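Local coordinates for SEC-C motif domain protein (Psychrobacter arcticus, PDB 2I9W) that is of uncharacterised function but binds two zinc ions through four-cysteine sites that flank, in sequence, a cystatin-like, NTF2-related domain, at residues Tyr71-Thr76 and Leu84-Ile89; Val158-Thr163 and Pro167-Ser172; Thr76-Gln81 and Val139-Lys144. All blocks are in the same frame, centred on the assembly; numbering follows the deposited sequence.

Interaction 1. Residues Tyr71-Thr76 and Leu84-Ile89; sequences YIVKTT and LDIKAI
Ile-72 opens the contact between the two segments with its CG2 branch, which meets CG2 of Ile-89 at 4.0 Å. The two isoleucines approach at a slant, and each turns this branch away from its own backbone N, while the longer CG1 arm of Ile-72 leads away from Ile-89. At the next residue, Val-73 divides its two methyls among three partners. CG1 lies anti to the backbone N (chi1 177°) and slides past Leu-84, 4.1 Å from CD1, while CG2 is crossed at about a right angle by Ile-86, whose CD1 comes to 3.9 Å. Ile-89 CD1 touches the same CG2 more loosely. Thr-76 and Leu-84 then meet tip to tip, the leucine CD1 lying 3.7 Å from Thr-76 OG1. That hydroxyl is not spent on the leucine: it donates to Ile-72 O at 2.8 Å, tilted 23° from the carbonyl plane, and ties the turn back to the helix it has just left. With a valine here the hydroxyl is gone, and the turn would probably lose its tie to Ile-72 O, leaving that carbonyl to Arg-60. Helix 69-74 is thus joined to the start of helix 86-95, whose first turn Asp-85 caps through OD1. Ile-72 also packs on helix 53-66, which carries Arg-60, and Leu-84 rests on Val-158 in the loop after strand 149-153.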
loop_
_atom_site.group_PDB
_atom_site.type_symbol
_atom_site.label_atom_id
_atom_site.label_comp_id
_atom_site.label_asym_id
_atom_site.label_seq_id
_atom_site.Cartn_x
_atom_site.Cartn_y
_atom_site.Cartn_z
ATOM N N TYR A 71 -1.631 -8.204 5.861
ATOM C CA TYR A 71 -0.837 -7.637 4.762
ATOM C C TYR A 71 -0.719 -6.101 4.887
ATOM O O TYR A 71 0.342 -5.531 4.682
ATOM C CB TYR A 71 -1.417 -8.032 3.390
ATOM C CG TYR A 71 -0.525 -7.667 2.249
ATOM C CD1 TYR A 71 0.536 -8.484 1.899
ATOM C CD2 TYR A 71 -0.715 -6.488 1.525
ATOM C CE1 TYR A 71 1.384 -8.129 0.889
ATOM C CE2 TYR A 71 0.130 -6.124 0.484
ATOM C CZ TYR A 71 1.182 -6.970 0.158
ATOM O OH TYR A 71 2.076 -6.671 -0.844
ATOM N N ILE A 72 -1.790 -5.443 5.265
ATOM C CA ILE A 72 -1.816 -3.990 5.409
ATOM C C ILE A 72 -0.843 -3.559 6.541
ATOM O O ILE A 72 -0.046 -2.639 6.383
ATOM C CB ILE A 72 -3.281 -3.470 5.687
ATOM C CG1 ILE A 72 -4.192 -3.805 4.512
ATOM C CG2 ILE A 72 -3.313 -1.970 5.959
ATOM C CD1 ILE A 72 -3.730 -3.173 3.165
ATOM N N VAL A 73 -0.903 -4.256 7.666
ATOM C CA VAL A 73 0.056 -3.968 8.746
ATOM C C VAL A 73 1.517 -4.197 8.314
ATOM O O VAL A 73 2.372 -3.312 8.491
ATOM C CB VAL A 73 -0.221 -4.785 10.009
ATOM C CG1 VAL A 73 0.867 -4.489 11.077
ATOM C CG2 VAL A 73 -1.628 -4.487 10.537
ATOM N N LYS A 74 1.813 -5.356 7.716
ATOM C CA LYS A 74 3.189 -5.754 7.489
ATOM C C LYS A 74 3.814 -4.967 6.351
ATOM O O LYS A 74 5.018 -4.968 6.232
ATOM C CB LYS A 74 3.324 -7.257 7.194
ATOM C CG LYS A 74 2.870 -8.185 8.342
ATOM C CD LYS A 74 3.830 -8.153 9.507
ATOM N N THR A 75 3.007 -4.301 5.524
ATOM C CA THR A 75 3.575 -3.446 4.498
ATOM C C THR A 75 3.585 -1.967 4.932
ATOM O O THR A 75 3.869 -1.102 4.090
ATOM C CB THR A 75 2.857 -3.581 3.121
ATOM O OG1 THR A 75 1.459 -3.302 3.248
ATOM C CG2 THR A 75 3.058 -5.015 2.536
ATOM N N THR A 76 3.239 -1.682 6.191
ATOM C CA THR A 76 3.412 -0.349 6.765
ATOM C C THR A 76 4.800 -0.237 7.380
ATOM O O THR A 76 5.333 -1.236 7.891
ATOM C CB THR A 76 2.336 -0.084 7.813
ATOM O OG1 THR A 76 1.070 -0.243 7.202
ATOM C CG2 THR A 76 2.402 1.358 8.376
ATOM N N LEU A 84 -0.895 0.602 14.719
ATOM C CA LEU A 84 -2.105 0.259 13.954
ATOM C C LEU A 84 -3.005 -0.657 14.779
ATOM O O LEU A 84 -2.517 -1.342 15.653
ATOM C CB LEU A 84 -1.727 -0.439 12.648
ATOM C CG LEU A 84 -0.770 0.309 11.731
ATOM C CD1 LEU A 84 -0.317 -0.605 10.593
ATOM C CD2 LEU A 84 -1.467 1.599 11.251
ATOM N N ASP A 85 -4.312 -0.617 14.520
ATOM C CA ASP A 85 -5.304 -1.424 15.209
ATOM C C ASP A 85 -5.867 -2.334 14.134
ATOM O O ASP A 85 -6.673 -1.921 13.307
ATOM C CB ASP A 85 -6.386 -0.532 15.835
ATOM C CG ASP A 85 -7.512 -1.313 16.489
ATOM O OD1 ASP A 85 -7.733 -2.507 16.188
ATOM O OD2 ASP A 85 -8.195 -0.703 17.323
ATOM N N ILE A 86 -5.418 -3.578 14.134
ATOM C CA ILE A 86 -5.676 -4.488 13.021
ATOM C C ILE A 86 -7.176 -4.806 12.938
ATOM O O ILE A 86 -7.747 -4.960 11.870
ATOM C CB ILE A 86 -4.814 -5.776 13.166
ATOM C CG1 ILE A 86 -4.908 -6.642 11.915
ATOM C CG2 ILE A 86 -5.223 -6.555 14.378
ATOM C CD1 ILE A 86 -3.709 -7.515 11.709
ATOM N N LYS A 87 -7.832 -4.872 14.083
ATOM C CA LYS A 87 -9.271 -5.093 14.093
ATOM C C LYS A 87 -10.047 -3.956 13.423
ATOM O O LYS A 87 -11.024 -4.206 12.723
ATOM C CB LYS A 87 -9.738 -5.304 15.522
ATOM C CG LYS A 87 -10.119 -6.756 15.805
ATOM C CD LYS A 87 -8.958 -7.748 15.607
ATOM C CE LYS A 87 -9.295 -9.113 16.250
ATOM N N ALA A 88 -9.575 -2.722 13.592
ATOM C CA ALA A 88 -10.280 -1.549 13.055
ATOM C C ALA A 88 -10.069 -1.501 11.569
ATOM O O ALA A 88 -10.982 -1.199 10.821
ATOM C CB ALA A 88 -9.833 -0.228 13.767
ATOM N N ILE A 89 -8.856 -1.838 11.134
ATOM C CA ILE A 89 -8.544 -1.991 9.714
ATOM C C ILE A 89 -9.414 -3.086 9.094
ATOM O O ILE A 89 -10.041 -2.877 8.043
ATOM C CB ILE A 89 -7.037 -2.304 9.509
ATOM C CG1 ILE A 89 -6.182 -1.163 10.061
ATOM C CG2 ILE A 89 -6.740 -2.582 8.004
ATOM C CD1 ILE A 89 -4.658 -1.393 10.103
#

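Interaction 2. Residues Val158-Thr163 and Pro167-Ser172; sequences VSMSVT and PCICGS. With ZN (zinc ion), chain C.
Apolar contacts join these two loop segments, and Ile-169 is the receiving residue for both of them. Met-160, present as selenomethionine, reaches it tip to tip: the chain bends at its last torsion (chi3 85°), bringing both SE and CE to the isoleucine's terminal methyl, with CE 3.8 Å from Ile-169 CD1. Val-162 uses its CG1 branch, which crosses Ile-169 at about a right angle and lies 4.0 Å from Ile-169 CG2. Ile-169 can serve both because CG1 sits between its backbone N and carbonyl carbon (chi1 57°), sending CD1 and CG2 to separate partners.

Metal coordination occupies the residues flanking that isoleucine. The zinc ion is held by Cys-168 SG at 2.3 Å and by Cys-170 SG at 2.4 Å, and Cys-179 and Cys-180 complete the four-cysteine site of the SEC-C motif.

Hydrogen bonds shape the loop around the metal. Gly-171 N donates to Cys-168 O at 3.0 Å, closing a type I beta turn. Weak N-H bonds to the thiolates follow: Cys-170 N points almost straight at Cys-168 SG, and Ser-172 N reaches Cys-170 SG at 3.4 Å. Such bonds probably temper the negative charge on the sulfurs. Both segments follow strand 149-153; Ile-169 also touches Ala-79 of helix 78-81 and Leu-77, just before that helix, while Met-160 packs on Gln-80 of the same helix.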
loop_
_atom_site.group_PDB
_atom_site.type_symbol
_atom_site.label_atom_id
_atom_site.label_comp_id
_atom_site.label_asym_id
_atom_site.label_seq_id
_atom_site.Cartn_x
_atom_site.Cartn_y
_atom_site.Cartn_z
ATOM N N VAL A 158 -1.445 7.843 11.644
ATOM C CA VAL A 158 -1.092 7.415 13.009
ATOM C C VAL A 158 -0.432 8.551 13.804
ATOM O O VAL A 158 0.403 9.296 13.282
ATOM C CB VAL A 158 -0.172 6.158 13.010
ATOM C CG1 VAL A 158 -0.899 4.980 12.423
ATOM C CG2 VAL A 158 1.069 6.410 12.247
ATOM N N SER A 159 -0.825 8.684 15.066
ATOM C CA SER A 159 -0.273 9.740 15.934
ATOM C C SER A 159 1.064 9.272 16.513
ATOM O O SER A 159 1.174 8.191 17.080
ATOM C CB SER A 159 -1.285 10.158 17.014
ATOM O OG SER A 159 -1.039 9.556 18.285
HETATM N N MSE A 160 2.093 10.089 16.341
HETATM C CA MSE A 160 3.442 9.740 16.798
HETATM C C MSE A 160 4.062 10.950 17.413
HETATM O O MSE A 160 3.732 12.070 17.062
HETATM C CB MSE A 160 4.318 9.316 15.637
HETATM C CG MSE A 160 3.718 8.278 14.751
HETATM SE SE MSE A 160 5.021 7.841 13.363
HETATM C CE MSE A 160 6.070 6.487 14.373
ATOM N N SER A 161 4.972 10.723 18.339
ATOM C CA SER A 161 5.679 11.797 18.977
ATOM C C SER A 161 7.149 11.531 18.652
ATOM O O SER A 161 7.877 10.975 19.463
ATOM C CB SER A 161 5.368 11.802 20.483
ATOM O OG SER A 161 4.025 12.259 20.757
ATOM N N VAL A 162 7.544 11.968 17.455
ATOM C CA VAL A 162 8.863 11.751 16.864
ATOM C C VAL A 162 9.704 12.996 17.061
ATOM O O VAL A 162 9.208 14.116 16.987
ATOM C CB VAL A 162 8.712 11.489 15.321
ATOM C CG1 VAL A 162 10.057 11.152 14.651
ATOM C CG2 VAL A 162 7.734 10.381 15.068
ATOM N N THR A 163 10.986 12.801 17.342
ATOM C CA THR A 163 11.917 13.893 17.548
ATOM C C THR A 163 12.552 14.301 16.205
ATOM O O THR A 163 13.210 13.495 15.563
ATOM C CB THR A 163 12.998 13.479 18.542
ATOM O OG1 THR A 163 12.397 13.068 19.784
ATOM C CG2 THR A 163 13.946 14.624 18.747
ATOM N N PRO A 167 17.495 10.513 14.354
ATOM C CA PRO A 167 17.458 9.668 13.177
ATOM C C PRO A 167 16.046 9.216 12.771
ATOM O O PRO A 167 15.186 8.933 13.620
ATOM C CB PRO A 167 18.316 8.452 13.587
ATOM C CG PRO A 167 19.215 8.964 14.615
ATOM C CD PRO A 167 18.376 9.946 15.381
ATOM N N CYS A 168 15.849 9.105 11.475
ATOM C CA CYS A 168 14.537 8.840 10.953
ATOM C C CYS A 168 14.043 7.473 11.422
ATOM O O CYS A 168 14.827 6.524 11.570
ATOM C CB CYS A 168 14.527 8.880 9.429
ATOM S SG CYS A 168 12.886 8.949 8.815
ATOM N N ILE A 169 12.732 7.402 11.650
ATOM C CA ILE A 169 12.040 6.190 12.021
ATOM C C ILE A 169 12.155 5.070 10.985
ATOM O O ILE A 169 11.912 3.933 11.336
ATOM C CB ILE A 169 10.544 6.441 12.348
ATOM C CG1 ILE A 169 9.789 7.102 11.169
ATOM C CG2 ILE A 169 10.464 7.300 13.599
ATOM C CD1 ILE A 169 8.264 7.303 11.399
ATOM N N CYS A 170 12.513 5.394 9.747
ATOM C CA CYS A 170 12.748 4.350 8.722
ATOM C C CYS A 170 14.077 3.665 8.856
ATOM O O CYS A 170 14.300 2.624 8.241
ATOM C CB CYS A 170 12.639 4.901 7.303
ATOM S SG CYS A 170 14.000 5.857 6.743
ATOM N N GLY A 171 14.985 4.254 9.632
ATOM C CA GLY A 171 16.306 3.644 9.855
ATOM C C GLY A 171 17.382 4.081 8.866
ATOM O O GLY A 171 18.489 3.551 8.867
ATOM N N SER A 172 17.082 5.092 8.064
ATOM C CA SER A 172 18.053 5.630 7.083
ATOM C C SER A 172 19.328 6.228 7.656
ATOM O O SER A 172 20.339 6.353 6.932
ATOM C CB SER A 172 17.386 6.740 6.249
ATOM O OG SER A 172 17.109 7.893 7.041
HETATM ZN ZN ZN C . 13.030 8.017 6.692
#

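Interaction 3. Residues Thr76-Gln81 and Val139-Lys144; sequences TLPAQQ and VKIKNK
Leu-77 CD1 is the methyl on which this contact converges, and all the touching across it is apolar. It presses on Val-139 CG1 at 3.4 Å and on Ile-141 CD1 at 3.5 Å, both closer than carbons usually come, so the packing here is tight. The leucine crosses Val-139 at a slant and Ile-141 at about a right angle, which lets one methyl serve two residues spaced two apart on the strand. Its first torsion (chi1 -171°) sets CG opposite the backbone N, and the second turns CD1 toward the strand. Val-139 answers with the methyl lodged between its backbone N and carbonyl carbon. Pro-78 adds its CD, which lies 3.8 Å from Ile-141 CD1 and extends the apolar patch toward the surface.

In fold terms, the loop residue Leu-77 and the start of the short, weakly bonded helix 78-81 lie against the antiparallel sheet of the NTF2-like, cystatin-like domain. Strand 128-142 lies inside that sheet, and its residues Val-139 and Ile-141 pair through their backbones with Tyr-152 and Ser-150 of strand 149-153. Cysteines of the second zinc site lie close by: the side chain of Leu-77 is about 4 Å from that of Cys-170, and the side chain of Val-139 is about 4 Å from that of Cys-180.

Hydrogen bonding belongs to the turn itself. Gln-81 NE2 donates to Thr-76 O at 2.8 Å with a nearly straight N-H (172°), arriving in the carbonyl plane and keeping the acceptor in its own amide plane. That flat, linear bond fixes the rotation of the amide and fastens the side chain to the residue preceding Leu-77. Backbone bonds from Gln-80 N to Leu-77 O, 2.9 Å, and from Gln-81 N to Pro-78 O wind the helical turn between them.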
loop_
_atom_site.group_PDB
_atom_site.type_symbol
_atom_site.label_atom_id
_atom_site.label_comp_id
_atom_site.label_asym_id
_atom_site.label_seq_id
_atom_site.Cartn_x
_atom_site.Cartn_y
_atom_site.Cartn_z
ATOM N N THR A 76 3.239 -1.682 6.191
ATOM C CA THR A 76 3.412 -0.349 6.765
ATOM C C THR A 76 4.800 -0.237 7.380
ATOM O O THR A 76 5.333 -1.236 7.891
ATOM C CB THR A 76 2.336 -0.084 7.813
ATOM O OG1 THR A 76 1.070 -0.243 7.202
ATOM C CG2 THR A 76 2.402 1.358 8.376
ATOM N N LEU A 77 5.378 0.954 7.303
ATOM C CA LEU A 77 6.672 1.252 7.937
ATOM C C LEU A 77 6.769 0.527 9.259
ATOM O O LEU A 77 5.874 0.685 10.091
ATOM C CB LEU A 77 6.826 2.764 8.182
ATOM C CG LEU A 77 8.253 3.129 8.636
ATOM C CD1 LEU A 77 9.223 3.036 7.455
ATOM C CD2 LEU A 77 8.290 4.516 9.249
ATOM N N PRO A 78 7.814 -0.320 9.448
ATOM C CA PRO A 78 7.875 -1.151 10.675
ATOM C C PRO A 78 7.691 -0.372 12.021
ATOM O O PRO A 78 6.998 -0.845 12.906
ATOM C CB PRO A 78 9.243 -1.839 10.558
ATOM C CG PRO A 78 9.503 -1.906 9.064
ATOM C CD PRO A 78 8.945 -0.619 8.547
ATOM N N ALA A 79 8.272 0.823 12.122
ATOM C CA ALA A 79 8.153 1.679 13.311
ATOM C C ALA A 79 6.739 2.124 13.635
ATOM O O ALA A 79 6.500 2.588 14.748
ATOM C CB ALA A 79 9.057 2.918 13.169
ATOM N N GLN A 80 5.825 2.023 12.665
ATOM C CA GLN A 80 4.424 2.427 12.849
ATOM C C GLN A 80 3.494 1.259 13.114
ATOM O O GLN A 80 2.332 1.458 13.448
ATOM C CB GLN A 80 3.917 3.159 11.598
ATOM C CG GLN A 80 4.555 4.495 11.353
ATOM C CD GLN A 80 4.010 5.200 10.131
ATOM O OE1 GLN A 80 3.904 4.607 9.061
ATOM N NE2 GLN A 80 3.647 6.470 10.281
ATOM N N GLN A 81 3.980 0.033 12.912
ATOM C CA GLN A 81 3.101 -1.115 12.882
ATOM C C GLN A 81 2.376 -1.335 14.205
ATOM O O GLN A 81 1.194 -1.610 14.190
ATOM C CB GLN A 81 3.858 -2.379 12.496
ATOM C CG GLN A 81 4.225 -2.378 11.027
ATOM C CD GLN A 81 4.996 -3.622 10.608
ATOM O OE1 GLN A 81 5.115 -4.553 11.375
ATOM N NE2 GLN A 81 5.561 -3.607 9.414
ATOM N N VAL A 139 8.564 4.418 1.475
ATOM C CA VAL A 139 10.007 4.456 1.732
ATOM C C VAL A 139 10.574 3.073 1.465
ATOM O O VAL A 139 9.945 2.064 1.791
ATOM C CB VAL A 139 10.369 4.958 3.160
ATOM C CG1 VAL A 139 9.894 3.997 4.248
ATOM C CG2 VAL A 139 11.882 5.237 3.265
ATOM N N LYS A 140 11.759 3.061 0.860
ATOM C CA LYS A 140 12.543 1.866 0.614
ATOM C C LYS A 140 13.519 1.667 1.777
ATOM O O LYS A 140 14.349 2.557 2.076
ATOM C CB LYS A 140 13.285 1.979 -0.733
ATOM C CG LYS A 140 13.416 0.658 -1.488
ATOM C CD LYS A 140 14.140 0.784 -2.845
ATOM C CE LYS A 140 13.717 -0.359 -3.807
ATOM N N ILE A 141 13.436 0.479 2.374
ATOM C CA ILE A 141 14.273 0.046 3.487
ATOM C C ILE A 141 14.984 -1.270 3.176
ATOM O O ILE A 141 14.356 -2.234 2.748
ATOM C CB ILE A 141 13.461 -0.165 4.764
ATOM C CG1 ILE A 141 12.728 1.125 5.186
ATOM C CG2 ILE A 141 14.391 -0.675 5.876
ATOM C CD1 ILE A 141 11.664 0.824 6.301
ATOM N N LYS A 142 16.289 -1.305 3.401
ATOM C CA LYS A 142 17.085 -2.534 3.201
ATOM C C LYS A 142 16.765 -3.621 4.233
ATOM O O LYS A 142 16.406 -3.313 5.380
ATOM C CB LYS A 142 18.576 -2.212 3.253
ATOM C CG LYS A 142 19.060 -1.461 2.041
ATOM N N ASN A 143 16.870 -4.889 3.825
ATOM C CA ASN A 143 16.784 -5.998 4.781
ATOM C C ASN A 143 18.008 -5.916 5.684
ATOM O O ASN A 143 19.039 -5.369 5.277
ATOM C CB ASN A 143 16.717 -7.355 4.075
ATOM N N LYS A 144 17.880 -6.405 6.918
ATOM C CA LYS A 144 19.028 -6.539 7.833
ATOM C C LYS A 144 19.492 -7.982 7.732
ATOM O O LYS A 144 19.778 -8.634 8.733
ATOM C CB LYS A 144 18.634 -6.196 9.273
#

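Overall arrangement
The three contacts illustrate how a small metal-binding motif is joined to a larger domain. Interactions 1 and 3 share Thr-76 and alternate along the chain, their centres 14 Å apart; both belong to the NTF2-like domain, and helices 69-74, 78-81 and 86-95 follow one another through them. Val-73 O, 3.3 Å from Gln-81 CG, links the two directly. Interaction 2 comes later in the sequence, with its centre 11 Å from that of interaction 3 and 18 Å from that of interaction 1. Helix 78-81 and its preceding leucine mediate: Ile-169 CD1 lies 3.5 Å from Leu-77 CD2. The SEC-C zinc site is thereby packed against the helical layer and the sheet beside it.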